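Local coordinates for NLP/P60 family protein (Bacillus cereus ATCC 10987, PDB 3H41) that probably cleaves gamma-D-glutamyl-L-lysine bonds in murein peptides, releasing the L-Ala-gamma-D-Glu dipeptide during cell wall degradation, at residues A[52-57]-A[203-208]; A[222-227]-A[270-275]; A[248-253]-A[301-306]; A[279-284]-A[290-295]. All blocks are in the same frame, centred on the assembly; numbering follows the deposited sequence.

Contact 1: residues A[52-57]-A[203-208]; sequences LWLTNA and PYIWAG. With DGL (D-glutamic acid), chain C; ALA (alanine), chain B.
T55 of helix 48-56 packs over one face of the W206 indole, its side chain crossing the ring at about a right angle, and this is the tight part of the contact. T55 OG1 comes down on the ring fusion, 3.0 Å from W206 CD2, while T55 CA makes a CH-pi contact with the five-membered ring, 3.7 Å from its centroid and only 9° off the ring normal. The T55 methyl, CG2, is held anti to the backbone N (OG1 takes chi1 -54°), which sets it over the indole as well. A compact branched residue suits this place: its CA, hydroxyl and methyl can all lie against the ring. Around L54 the packing is looser: L54 CD1 meets I205 CD1 at 3.8 Å, and L54 CB stands 4.2 Å from W206 CB, ordinary apolar distances in a buried corner. T55 and W206 themselves keep part of their surface exposed. Over the opposite indole face lies CB of the bound alanine, 3.6 Å from W206 CE2, while the D-glutamate carboxylate lies by the ring's edge, with OE1 3.3 Å from W206 CZ3. The indole is thus a wall of the substrate pocket, backed by a helix, where the SH3-like and NlpC/P60 domains meet.

Contact 2: residues A[222-227]-A[270-275]; sequences TIYKSH and VAMYIG
I223 and Y224 of helix 218-225 reach across to a single side chain of strand 267-275, that of M272, present here as selenomethionine. The apolar part is a methyl-to-methyl meeting, with I223 CD1 4.2 Å from M272 CE. M272 runs out from the strand extended through its first two torsions (chi1 -174°), then bends at the selenium, chi3 59°, to turn its methyl toward the isoleucine. Such a long, unbranched and pliable chain suits a span over which the nearest CA atoms, those of I223 and M272, are still 10.0 Å apart. The second kind of interaction is Met-aromatic: M272 SE approaches Y224 CE2 to 4.3 Å and lies 5.4 Å from the ring centroid, 58° off the ring normal, an oblique approach. No hydrogen bond crosses between the two segments. The polar end of Y224 is used elsewhere, its OH being hydrogen-bonded to the backbone O of G253, which lets a tyrosine be buried here. L192 of helix 189-197 touches all three side chains, and L255 of strand 255-259 packs on Y224 and M272, placing the contact in the buried layer between the two helices and the antiparallel sheet.

Contact 3: residues A[248-253]-A[301-306]; sequences EHLQKG and EEYAGA
The Y303 ring has the backbone N of G305, two residues further along its own strand, over one face, 3.5 Å above the plane and offset toward the rim. Its hydroxyl end faces L250, and Y303 OH lies 4.1 Å from L250 CD2, the two side chains arriving from opposite directions. CG of Y303 is anti to the backbone N (chi1 -175°), which carries the ring out toward the 248-253 loop. The same leucine methyl presses harder on A306: L250 CD2 to A306 CB is 3.4 Å, tighter than usual van der Waals contact, and alanine, with a single methyl, suits so close an approach. Strand 303-308 belongs to the antiparallel sheet of the NlpC/P60 domain, lying between strands 243-245 and 255-259, and the 248-253 loop links those two neighbours. The loop therefore lays L250 across the strand that separates its own two ends. I256 of strand 255-259 touches L250, Y303 and A306 alike, giving the leucine an apolar floor. Glycine fits at G305 because its phi of 109° is hard for residues with a side chain to adopt. The loop is also tied to the strand by a hydrogen bond from R308 NH2 to the backbone O of H249.

Contact 4: residues A[279-284]-A[290-295]; sequences MIHSPR and EIIPLN
The beta hairpin of strands 278-281 and 290-293 sits at the edge of the NlpC/P60 sheet and pairs H281, an inferred active-site residue, with E290. M279 with I292 and H281 with E290 are hydrogen-bonded pairs, each closed by two N-H to O bonds such as M279 N to I292 O, 2.9 Å. Between them I280 and I291 form a non-hydrogen-bonded pair, with I280 CG1 and I291 CG1 3.9 Å apart on the other face. The side chains of H281 and E290 run side by side, since both take similar first torsions (63° and 70°) that tuck CG between the backbone N and carbonyl carbon. H281 NE2 donates to E290 OE2 at 2.8 Å, reaching the oxygen on its anti side, with ring and carboxylate planes 33° apart. P283 CB lies over one face of the imidazole, 3.4 Å above its plane, and I292 CD1 approaches H281 CE1 obliquely at 3.6 Å. Further along, M279 SE packs on L294 CD1 at 3.8 Å. H281 ND1 is hydrogen-bonded to NE2 of H269, the inferred proton acceptor, and E290 OE2 also forms a salt bridge with R287. With both ring nitrogens engaged the imidazole's rotation is fixed, consistent with H281 as the polar third member of a Cys-His-His triad, with E290 holding it from behind as a second-shell residue.

In the fold
Contacts 2, 3 and 4 share the NlpC/P60 sheet, whereas contact 1 joins that domain to the SH3-like region beside the bound dipeptide. Strand 267-275 ties contact 2 to its neighbours: M272 O lies 2.8 Å from I280 N of contact 4, and Y273 O 2.9 Å from G253 N of contact 3. Contact 4 is nested within the loop closed by contact 3, and they meet where L250 CD1 packs 3.8 Å from L294 CD2. Contact 1 touches contact 4 through Y204, whose OH is hydrogen-bonded to the inferred nucleophile, seen here oxidised to cysteinesulfonic acid at position 216. At their nearest atoms the M272 and H281 side chains are about 7 Å apart. The side chain of P283 is about 10 Å from the bound D-glutamate.

Contact 1: residues A[52-57]-A[203-208]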
loop_
_atom_site.group_PDB
_atom_site.type_symbol
_atom_site.label_atom_id
_atom_site.label_comp_id
_atom_site.label_asym_id
_atom_site.label_seq_id
_atom_site.Cartn_x
_atom_site.Cartn_y
_atom_site.Cartn_z
ATOM N N LEU A 52 -11.446 14.884 0.456
ATOM C CA LEU A 52 -11.956 14.739 1.846
ATOM C C LEU A 52 -13.242 13.948 1.930
ATOM O O LEU A 52 -13.468 13.239 2.905
ATOM C CB LEU A 52 -12.136 16.100 2.528
ATOM C CG LEU A 52 -10.827 16.847 2.837
ATOM C CD1 LEU A 52 -11.098 18.296 3.269
ATOM C CD2 LEU A 52 -10.001 16.090 3.914
ATOM N N TRP A 53 -14.074 14.045 0.897
ATOM C CA TRP A 53 -15.296 13.217 0.799
ATOM C C TRP A 53 -15.066 11.718 0.951
ATOM O O TRP A 53 -15.867 11.012 1.556
ATOM C CB TRP A 53 -15.947 13.456 -0.536
ATOM C CG TRP A 53 -17.186 12.642 -0.836
ATOM C CD1 TRP A 53 -18.463 12.961 -0.464
ATOM C CD2 TRP A 53 -17.295 11.454 -1.660
ATOM N NE1 TRP A 53 -19.353 12.059 -0.974
ATOM C CE2 TRP A 53 -18.675 11.113 -1.710
ATOM C CE3 TRP A 53 -16.378 10.655 -2.352
ATOM C CZ2 TRP A 53 -19.164 9.982 -2.430
ATOM C CZ3 TRP A 53 -16.853 9.533 -3.086
ATOM C CH2 TRP A 53 -18.237 9.210 -3.106
ATOM N N LEU A 54 -13.955 11.241 0.392
ATOM C CA LEU A 54 -13.566 9.826 0.566
ATOM C C LEU A 54 -13.517 9.390 2.020
ATOM O O LEU A 54 -14.022 8.312 2.350
ATOM C CB LEU A 54 -12.233 9.554 -0.140
ATOM C CG LEU A 54 -12.298 9.778 -1.655
ATOM C CD1 LEU A 54 -10.863 9.792 -2.250
ATOM C CD2 LEU A 54 -13.177 8.699 -2.288
ATOM N N THR A 55 -12.945 10.238 2.892
ATOM C CA THR A 55 -12.898 10.025 4.333
ATOM C C THR A 55 -14.233 10.351 5.010
ATOM O O THR A 55 -14.790 9.550 5.749
ATOM C CB THR A 55 -11.834 10.966 4.994
ATOM O OG1 THR A 55 -10.565 10.770 4.337
ATOM C CG2 THR A 55 -11.738 10.694 6.478
ATOM N N ASN A 56 -14.754 11.549 4.759
ATOM C CA ASN A 56 -15.891 12.024 5.544
ATOM C C ASN A 56 -17.205 11.329 5.217
ATOM O O ASN A 56 -18.071 11.240 6.069
ATOM C CB ASN A 56 -16.022 13.531 5.451
ATOM C CG ASN A 56 -14.856 14.239 6.072
ATOM O OD1 ASN A 56 -14.046 13.624 6.764
ATOM N ND2 ASN A 56 -14.745 15.530 5.823
ATOM N N ALA A 57 -17.362 10.822 3.998
ATOM C CA ALA A 57 -18.519 9.991 3.655
ATOM C C ALA A 57 -18.185 8.497 3.810
ATOM O O ALA A 57 -18.968 7.619 3.409
ATOM C CB ALA A 57 -19.056 10.327 2.227
ATOM N N PRO A 203 1.395 13.368 -2.689
ATOM C CA PRO A 203 0.129 13.742 -2.044
ATOM C C PRO A 203 -0.632 12.602 -1.431
ATOM O O PRO A 203 -0.707 11.495 -1.990
ATOM C CB PRO A 203 -0.665 14.390 -3.195
ATOM C CG PRO A 203 0.387 14.864 -4.096
ATOM C CD PRO A 203 1.354 13.751 -4.113
ATOM N N TYR A 204 -1.182 12.889 -0.257
ATOM C CA TYR A 204 -2.024 11.981 0.502
ATOM C C TYR A 204 -3.304 11.618 -0.214
ATOM O O TYR A 204 -3.863 12.433 -0.921
ATOM C CB TYR A 204 -2.357 12.674 1.820
ATOM C CG TYR A 204 -3.235 11.944 2.822
ATOM C CD1 TYR A 204 -4.626 11.904 2.677
ATOM C CD2 TYR A 204 -2.675 11.379 3.966
ATOM C CE1 TYR A 204 -5.422 11.245 3.627
ATOM C CE2 TYR A 204 -3.464 10.772 4.924
ATOM C CZ TYR A 204 -4.824 10.698 4.746
ATOM O OH TYR A 204 -5.555 10.103 5.745
ATOM N N ILE A 205 -3.763 10.385 -0.042
ATOM C CA ILE A 205 -5.141 10.041 -0.394
ATOM C C ILE A 205 -5.648 9.050 0.679
ATOM O O ILE A 205 -4.934 8.169 1.102
ATOM C CB ILE A 205 -5.252 9.511 -1.854
ATOM C CG1 ILE A 205 -6.712 9.534 -2.392
ATOM C CG2 ILE A 205 -4.648 8.130 -1.985
ATOM C CD1 ILE A 205 -7.265 10.942 -2.603
ATOM N N TRP A 206 -6.888 9.215 1.105
ATOM C CA TRP A 206 -7.526 8.269 2.024
ATOM C C TRP A 206 -7.498 6.856 1.448
ATOM O O TRP A 206 -7.741 6.649 0.273
ATOM C CB TRP A 206 -8.951 8.718 2.315
ATOM C CG TRP A 206 -9.705 7.964 3.366
ATOM C CD1 TRP A 206 -10.815 7.195 3.162
ATOM C CD2 TRP A 206 -9.473 7.964 4.777
ATOM N NE1 TRP A 206 -11.278 6.709 4.336
ATOM C CE2 TRP A 206 -10.494 7.181 5.360
ATOM C CE3 TRP A 206 -8.518 8.558 5.604
ATOM C CZ2 TRP A 206 -10.556 6.933 6.721
ATOM C CZ3 TRP A 206 -8.602 8.351 6.966
ATOM C CH2 TRP A 206 -9.629 7.558 7.517
ATOM N N ALA A 207 -7.188 5.901 2.323
ATOM C CA ALA A 207 -7.052 4.511 1.967
ATOM C C ALA A 207 -5.866 4.212 1.033
ATOM O O ALA A 207 -5.728 3.112 0.568
ATOM C CB ALA A 207 -8.431 3.933 1.355
ATOM N N GLY A 208 -4.990 5.178 0.789
ATOM C CA GLY A 208 -3.941 5.021 -0.230
ATOM C C GLY A 208 -2.935 3.998 0.277
ATOM O O GLY A 208 -2.516 4.069 1.400
HETATM N N DGL C . -7.179 4.674 7.420
HETATM C CA DGL C . -7.053 5.443 8.660
HETATM C C DGL C . -6.567 4.586 9.791
HETATM O O DGL C . -6.859 4.842 10.967
HETATM C CB DGL C . -6.101 6.630 8.445
HETATM C CG DGL C . -6.024 7.601 9.640
HETATM C CD DGL C . -7.364 8.005 10.253
HETATM O OE1 DGL C . -7.767 9.158 10.017
HETATM O OE2 DGL C . -8.007 7.222 11.006
HETATM O OXT DGL C . -5.809 3.635 9.561
HETATM N N ALA B . -8.687 1.562 6.143
HETATM C CA ALA B . -8.222 3.009 5.970
HETATM C C ALA B . -8.071 3.686 7.327
HETATM O O ALA B . -8.764 3.324 8.287
HETATM C CB ALA B . -9.216 3.803 5.126
#

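Contact 2: residues A[222-227]-A[270-275]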
loop_
_atom_site.group_PDB
_atom_site.type_symbol
_atom_site.label_atom_id
_atom_site.label_comp_id
_atom_site.label_asym_id
_atom_site.label_seq_id
_atom_site.Cartn_x
_atom_site.Cartn_y
_atom_site.Cartn_z
ATOM N N THR A 222 3.008 -0.234 4.187
ATOM C CA THR A 222 3.778 -0.502 2.942
ATOM C C THR A 222 5.289 -0.514 3.145
ATOM O O THR A 222 5.975 -1.378 2.617
ATOM C CB THR A 222 3.386 0.494 1.822
ATOM O OG1 THR A 222 1.994 0.308 1.506
ATOM C CG2 THR A 222 4.255 0.299 0.545
ATOM N N ILE A 223 5.799 0.407 3.951
ATOM C CA ILE A 223 7.232 0.503 4.242
ATOM C C ILE A 223 7.681 -0.775 4.942
ATOM O O ILE A 223 8.667 -1.412 4.529
ATOM C CB ILE A 223 7.541 1.690 5.164
ATOM C CG1 ILE A 223 7.469 3.003 4.378
ATOM C CG2 ILE A 223 8.929 1.553 5.791
ATOM C CD1 ILE A 223 7.543 4.215 5.262
ATOM N N TYR A 224 6.930 -1.181 5.969
ATOM C CA TYR A 224 7.301 -2.416 6.687
ATOM C C TYR A 224 7.138 -3.665 5.837
ATOM O O TYR A 224 8.025 -4.510 5.843
ATOM C CB TYR A 224 6.553 -2.524 8.015
ATOM C CG TYR A 224 7.285 -1.817 9.124
ATOM C CD1 TYR A 224 8.259 -2.511 9.899
ATOM C CD2 TYR A 224 7.063 -0.483 9.420
ATOM C CE1 TYR A 224 8.940 -1.897 10.898
ATOM C CE2 TYR A 224 7.772 0.143 10.441
ATOM C CZ TYR A 224 8.704 -0.591 11.179
ATOM O OH TYR A 224 9.434 -0.020 12.182
ATOM N N LYS A 225 6.044 -3.756 5.084
ATOM C CA LYS A 225 5.736 -4.947 4.315
ATOM C C LYS A 225 6.781 -5.204 3.235
ATOM O O LYS A 225 7.191 -6.363 3.009
ATOM C CB LYS A 225 4.364 -4.835 3.678
ATOM C CG LYS A 225 3.993 -6.122 2.952
ATOM C CD LYS A 225 2.565 -6.537 3.095
ATOM C CE LYS A 225 2.251 -7.745 2.205
ATOM N NZ LYS A 225 0.849 -7.727 1.649
ATOM N N SER A 226 7.241 -4.117 2.622
ATOM C CA SER A 226 8.276 -4.182 1.566
ATOM C C SER A 226 9.633 -4.631 2.075
ATOM O O SER A 226 10.509 -4.992 1.270
ATOM C CB SER A 226 8.396 -2.830 0.863
ATOM O OG SER A 226 9.010 -1.820 1.666
ATOM N N HIS A 227 9.819 -4.578 3.393
ATOM C CA HIS A 227 11.032 -5.026 4.065
ATOM C C HIS A 227 10.786 -6.309 4.877
ATOM O O HIS A 227 11.553 -6.637 5.820
ATOM C CB HIS A 227 11.581 -3.905 4.962
ATOM C CG HIS A 227 12.178 -2.776 4.188
ATOM N ND1 HIS A 227 13.433 -2.856 3.620
ATOM C CD2 HIS A 227 11.679 -1.568 3.829
ATOM C CE1 HIS A 227 13.701 -1.724 2.990
ATOM N NE2 HIS A 227 12.650 -0.929 3.087
ATOM N N VAL A 270 -0.748 7.820 12.510
ATOM C CA VAL A 270 0.472 7.104 12.777
ATOM C C VAL A 270 1.583 7.752 11.954
ATOM O O VAL A 270 1.346 8.224 10.810
ATOM C CB VAL A 270 0.356 5.611 12.488
ATOM C CG1 VAL A 270 -0.096 5.347 11.029
ATOM C CG2 VAL A 270 1.677 4.857 12.855
ATOM N N ALA A 271 2.757 7.813 12.564
ATOM C CA ALA A 271 3.958 8.332 11.918
ATOM C C ALA A 271 5.150 7.435 12.300
ATOM O O ALA A 271 5.051 6.622 13.190
ATOM C CB ALA A 271 4.177 9.793 12.346
HETATM N N MSE A 272 6.258 7.521 11.584
HETATM C CA MSE A 272 7.461 6.774 11.975
HETATM C C MSE A 272 8.520 7.723 12.460
HETATM O O MSE A 272 8.848 8.694 11.772
HETATM C CB MSE A 272 8.032 5.979 10.763
HETATM C CG MSE A 272 9.167 5.080 11.137
HETATM SE SE MSE A 272 9.706 3.904 9.677
HETATM C CE MSE A 272 10.143 5.243 8.430
ATOM N N TYR A 273 9.066 7.416 13.634
ATOM C CA TYR A 273 10.154 8.174 14.230
ATOM C C TYR A 273 11.414 8.017 13.398
ATOM O O TYR A 273 11.767 6.892 13.016
ATOM C CB TYR A 273 10.403 7.714 15.671
ATOM C CG TYR A 273 11.318 8.657 16.431
ATOM C CD1 TYR A 273 11.010 10.004 16.551
ATOM C CD2 TYR A 273 12.487 8.195 17.042
ATOM C CE1 TYR A 273 11.842 10.870 17.238
ATOM C CE2 TYR A 273 13.334 9.069 17.725
ATOM C CZ TYR A 273 13.000 10.388 17.828
ATOM O OH TYR A 273 13.836 11.252 18.496
ATOM N N ILE A 274 12.088 9.121 13.111
ATOM C CA ILE A 274 13.318 9.064 12.276
ATOM C C ILE A 274 14.546 9.573 13.032
ATOM O O ILE A 274 15.622 9.764 12.440
ATOM C CB ILE A 274 13.135 9.779 10.891
ATOM C CG1 ILE A 274 13.118 11.312 11.004
ATOM C CG2 ILE A 274 11.850 9.277 10.194
ATOM C CD1 ILE A 274 13.292 12.077 9.640
ATOM N N GLY A 275 14.391 9.740 14.347
ATOM C CA GLY A 275 15.470 10.254 15.214
ATOM C C GLY A 275 15.593 11.763 15.249
ATOM O O GLY A 275 14.967 12.477 14.451
#

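Contact 3: residues A[248-253]-A[301-306]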
loop_
_atom_site.group_PDB
_atom_site.type_symbol
_atom_site.label_atom_id
_atom_site.label_comp_id
_atom_site.label_asym_id
_atom_site.label_seq_id
_atom_site.Cartn_x
_atom_site.Cartn_y
_atom_site.Cartn_z
ATOM N N GLU A 248 10.519 7.867 26.556
ATOM C CA GLU A 248 11.952 8.023 26.842
ATOM C C GLU A 248 12.843 7.060 26.061
ATOM O O GLU A 248 14.070 7.215 26.069
ATOM C CB GLU A 248 12.218 7.808 28.342
ATOM N N HIS A 249 12.237 6.059 25.420
ATOM C CA HIS A 249 12.978 5.009 24.734
ATOM C C HIS A 249 12.748 4.933 23.216
ATOM O O HIS A 249 13.124 3.929 22.574
ATOM C CB HIS A 249 12.686 3.672 25.401
ATOM C CG HIS A 249 13.441 3.479 26.676
ATOM N ND1 HIS A 249 12.945 3.866 27.901
ATOM C CD2 HIS A 249 14.675 2.974 26.912
ATOM C CE1 HIS A 249 13.831 3.590 28.840
ATOM N NE2 HIS A 249 14.889 3.046 28.266
ATOM N N LEU A 250 12.203 6.006 22.641
ATOM C CA LEU A 250 11.931 6.037 21.220
ATOM C C LEU A 250 13.207 5.855 20.415
ATOM O O LEU A 250 14.232 6.470 20.710
ATOM C CB LEU A 250 11.270 7.337 20.786
ATOM C CG LEU A 250 9.783 7.554 20.954
ATOM C CD1 LEU A 250 9.456 8.923 20.356
ATOM C CD2 LEU A 250 9.006 6.476 20.267
ATOM N N GLN A 251 13.123 5.010 19.394
ATOM C CA GLN A 251 14.228 4.756 18.468
ATOM C C GLN A 251 13.759 4.915 17.015
ATOM O O GLN A 251 12.574 4.811 16.711
ATOM C CB GLN A 251 14.798 3.339 18.670
ATOM C CG GLN A 251 15.610 3.220 19.942
ATOM C CD GLN A 251 15.994 1.778 20.286
ATOM O OE1 GLN A 251 15.864 0.854 19.460
ATOM N NE2 GLN A 251 16.478 1.583 21.512
ATOM N N LYS A 252 14.711 5.201 16.138
ATOM C CA LYS A 252 14.471 5.218 14.718
ATOM C C LYS A 252 13.681 3.978 14.283
ATOM O O LYS A 252 13.990 2.860 14.675
ATOM C CB LYS A 252 15.783 5.246 13.942
ATOM C CG LYS A 252 16.536 6.544 13.996
ATOM C CD LYS A 252 17.804 6.444 13.167
ATOM C CE LYS A 252 18.421 7.775 12.815
ATOM N NZ LYS A 252 19.644 7.514 11.985
ATOM N N GLY A 253 12.668 4.208 13.455
ATOM C CA GLY A 253 11.783 3.164 12.976
ATOM C C GLY A 253 10.543 2.930 13.807
ATOM O O GLY A 253 9.552 2.354 13.298
ATOM N N GLU A 301 -0.052 16.954 21.727
ATOM C CA GLU A 301 -1.129 16.807 22.697
ATOM C C GLU A 301 -1.888 15.502 22.542
ATOM O O GLU A 301 -2.515 15.026 23.505
ATOM C CB GLU A 301 -2.142 17.972 22.607
ATOM C CG GLU A 301 -1.614 19.325 23.069
ATOM C CD GLU A 301 -0.827 20.102 21.982
ATOM O OE1 GLU A 301 -0.677 19.573 20.848
ATOM O OE2 GLU A 301 -0.379 21.249 22.258
ATOM N N GLU A 302 -1.841 14.930 21.335
ATOM C CA GLU A 302 -2.559 13.693 21.011
ATOM C C GLU A 302 -1.664 12.427 21.038
ATOM O O GLU A 302 -2.153 11.325 20.744
ATOM C CB GLU A 302 -3.236 13.825 19.643
ATOM C CG GLU A 302 -4.500 14.709 19.637
ATOM C CD GLU A 302 -5.424 14.460 18.478
ATOM O OE1 GLU A 302 -5.006 13.825 17.481
ATOM O OE2 GLU A 302 -6.599 14.896 18.576
ATOM N N TYR A 303 -0.402 12.595 21.412
ATOM C CA TYR A 303 0.534 11.495 21.546
ATOM C C TYR A 303 -0.135 10.363 22.322
ATOM O O TYR A 303 -0.621 10.567 23.442
ATOM C CB TYR A 303 1.798 11.951 22.255
ATOM C CG TYR A 303 2.854 10.892 22.310
ATOM C CD1 TYR A 303 3.719 10.695 21.240
ATOM C CD2 TYR A 303 2.963 10.041 23.414
ATOM C CE1 TYR A 303 4.681 9.691 21.275
ATOM C CE2 TYR A 303 3.937 9.020 23.455
ATOM C CZ TYR A 303 4.795 8.867 22.374
ATOM O OH TYR A 303 5.763 7.889 22.356
ATOM N N ALA A 304 -0.175 9.177 21.718
ATOM C CA ALA A 304 -0.877 8.045 22.290
ATOM C C ALA A 304 -0.033 6.786 22.320
ATOM O O ALA A 304 -0.582 5.684 22.252
ATOM C CB ALA A 304 -2.156 7.771 21.504
ATOM N N GLY A 305 1.275 6.945 22.344
ATOM C CA GLY A 305 2.189 5.807 22.547
ATOM C C GLY A 305 2.966 5.431 21.290
ATOM O O GLY A 305 2.838 6.070 20.258
ATOM N N ALA A 306 3.827 4.430 21.415
ATOM C CA ALA A 306 4.722 4.049 20.339
ATOM C C ALA A 306 4.908 2.540 20.357
ATOM O O ALA A 306 4.835 1.904 21.434
ATOM C CB ALA A 306 6.068 4.797 20.446
#

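Contact 4: residues A[279-284]-A[290-295]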
loop_
_atom_site.group_PDB
_atom_site.type_symbol
_atom_site.label_atom_id
_atom_site.label_comp_id
_atom_site.label_asym_id
_atom_site.label_seq_id
_atom_site.Cartn_x
_atom_site.Cartn_y
_atom_site.Cartn_z
HETATM N N MSE A 279 9.840 13.011 12.674
HETATM C CA MSE A 279 9.063 11.853 12.228
HETATM C C MSE A 279 8.696 12.040 10.768
HETATM O O MSE A 279 8.683 13.148 10.261
HETATM C CB MSE A 279 7.813 11.629 13.066
HETATM C CG MSE A 279 6.842 12.757 13.006
HETATM SE SE MSE A 279 5.508 12.589 14.393
HETATM C CE MSE A 279 4.403 13.810 13.552
ATOM N N ILE A 280 8.429 10.931 10.094
ATOM C CA ILE A 280 8.016 10.956 8.725
ATOM C C ILE A 280 6.623 10.332 8.662
ATOM O O ILE A 280 6.351 9.403 9.406
ATOM C CB ILE A 280 9.043 10.227 7.799
ATOM C CG1 ILE A 280 8.733 10.498 6.336
ATOM C CG2 ILE A 280 9.140 8.723 8.131
ATOM C CD1 ILE A 280 9.920 10.117 5.336
ATOM N N HIS A 281 5.744 10.907 7.820
ATOM C CA HIS A 281 4.380 10.429 7.670
ATOM C C HIS A 281 3.727 10.901 6.394
ATOM O O HIS A 281 4.212 11.815 5.704
ATOM C CB HIS A 281 3.518 10.830 8.919
ATOM C CG HIS A 281 3.349 12.305 9.139
ATOM N ND1 HIS A 281 2.595 12.816 10.189
ATOM C CD2 HIS A 281 3.818 13.385 8.458
ATOM C CE1 HIS A 281 2.607 14.136 10.128
ATOM N NE2 HIS A 281 3.357 14.508 9.108
ATOM N N SER A 282 2.632 10.237 6.035
ATOM C CA SER A 282 1.677 10.758 5.052
ATOM C C SER A 282 0.457 11.326 5.795
ATOM O O SER A 282 -0.386 10.565 6.261
ATOM C CB SER A 282 1.256 9.662 4.083
ATOM O OG SER A 282 0.512 10.268 3.063
ATOM N N PRO A 283 0.358 12.664 5.922
ATOM C CA PRO A 283 -0.399 13.121 7.119
ATOM C C PRO A 283 -1.889 13.387 6.979
ATOM O O PRO A 283 -2.660 13.004 7.860
ATOM C CB PRO A 283 0.327 14.411 7.498
ATOM C CG PRO A 283 0.813 14.939 6.233
ATOM C CD PRO A 283 1.175 13.753 5.361
ATOM N N ARG A 284 -2.290 14.049 5.896
ATOM C CA ARG A 284 -3.683 14.438 5.670
ATOM C C ARG A 284 -3.818 14.932 4.231
ATOM O O ARG A 284 -2.817 15.264 3.586
ATOM C CB ARG A 284 -4.102 15.551 6.657
ATOM C CG ARG A 284 -3.264 16.842 6.545
ATOM C CD ARG A 284 -3.767 17.995 7.433
ATOM N NE ARG A 284 -4.064 17.538 8.785
ATOM C CZ ARG A 284 -5.081 17.961 9.538
ATOM N NH1 ARG A 284 -5.954 18.875 9.090
ATOM N NH2 ARG A 284 -5.236 17.449 10.754
ATOM N N GLU A 290 5.899 13.881 4.260
ATOM C CA GLU A 290 6.690 14.959 4.824
ATOM C C GLU A 290 7.378 14.543 6.109
ATOM O O GLU A 290 6.968 13.589 6.787
ATOM C CB GLU A 290 5.774 16.134 5.164
ATOM C CG GLU A 290 4.851 15.843 6.368
ATOM C CD GLU A 290 3.877 16.998 6.713
ATOM O OE1 GLU A 290 3.668 17.893 5.860
ATOM O OE2 GLU A 290 3.325 16.989 7.846
ATOM N N ILE A 291 8.383 15.335 6.485
ATOM C CA ILE A 291 9.090 15.161 7.738
ATOM C C ILE A 291 8.807 16.378 8.631
ATOM O O ILE A 291 9.018 17.518 8.212
ATOM C CB ILE A 291 10.616 15.017 7.488
ATOM C CG1 ILE A 291 10.953 13.631 6.908
ATOM C CG2 ILE A 291 11.411 15.293 8.739
ATOM C CD1 ILE A 291 12.347 13.503 6.323
ATOM N N ILE A 292 8.358 16.146 9.850
ATOM C CA ILE A 292 8.078 17.222 10.819
ATOM C C ILE A 292 8.529 16.841 12.235
ATOM O O ILE A 292 8.777 15.660 12.538
ATOM C CB ILE A 292 6.562 17.641 10.864
ATOM C CG1 ILE A 292 5.658 16.493 11.301
ATOM C CG2 ILE A 292 6.095 18.232 9.539
ATOM C CD1 ILE A 292 4.224 16.954 11.589
ATOM N N PRO A 293 8.631 17.833 13.122
ATOM C CA PRO A 293 9.023 17.463 14.470
ATOM C C PRO A 293 7.919 16.709 15.149
ATOM O O PRO A 293 6.730 16.994 14.876
ATOM C CB PRO A 293 9.204 18.823 15.187
ATOM C CG PRO A 293 9.414 19.832 14.089
ATOM C CD PRO A 293 8.708 19.287 12.865
ATOM N N LEU A 294 8.281 15.816 16.076
ATOM C CA LEU A 294 7.298 15.169 16.932
ATOM C C LEU A 294 6.587 16.213 17.797
ATOM O O LEU A 294 5.381 16.139 18.026
ATOM C CB LEU A 294 7.968 14.103 17.801
ATOM C CG LEU A 294 7.110 13.349 18.821
ATOM C CD1 LEU A 294 5.808 12.718 18.221
ATOM C CD2 LEU A 294 7.990 12.314 19.452
ATOM N N ASN A 295 7.340 17.209 18.233
ATOM C CA ASN A 295 6.825 18.326 18.976
ATOM C C ASN A 295 6.161 19.351 18.071
ATOM O O ASN A 295 6.599 20.485 18.010
ATOM C CB ASN A 295 7.975 18.996 19.720
ATOM C CG ASN A 295 7.491 19.959 20.777
ATOM O OD1 ASN A 295 6.392 19.800 21.322
ATOM N ND2 ASN A 295 8.294 20.988 21.056
#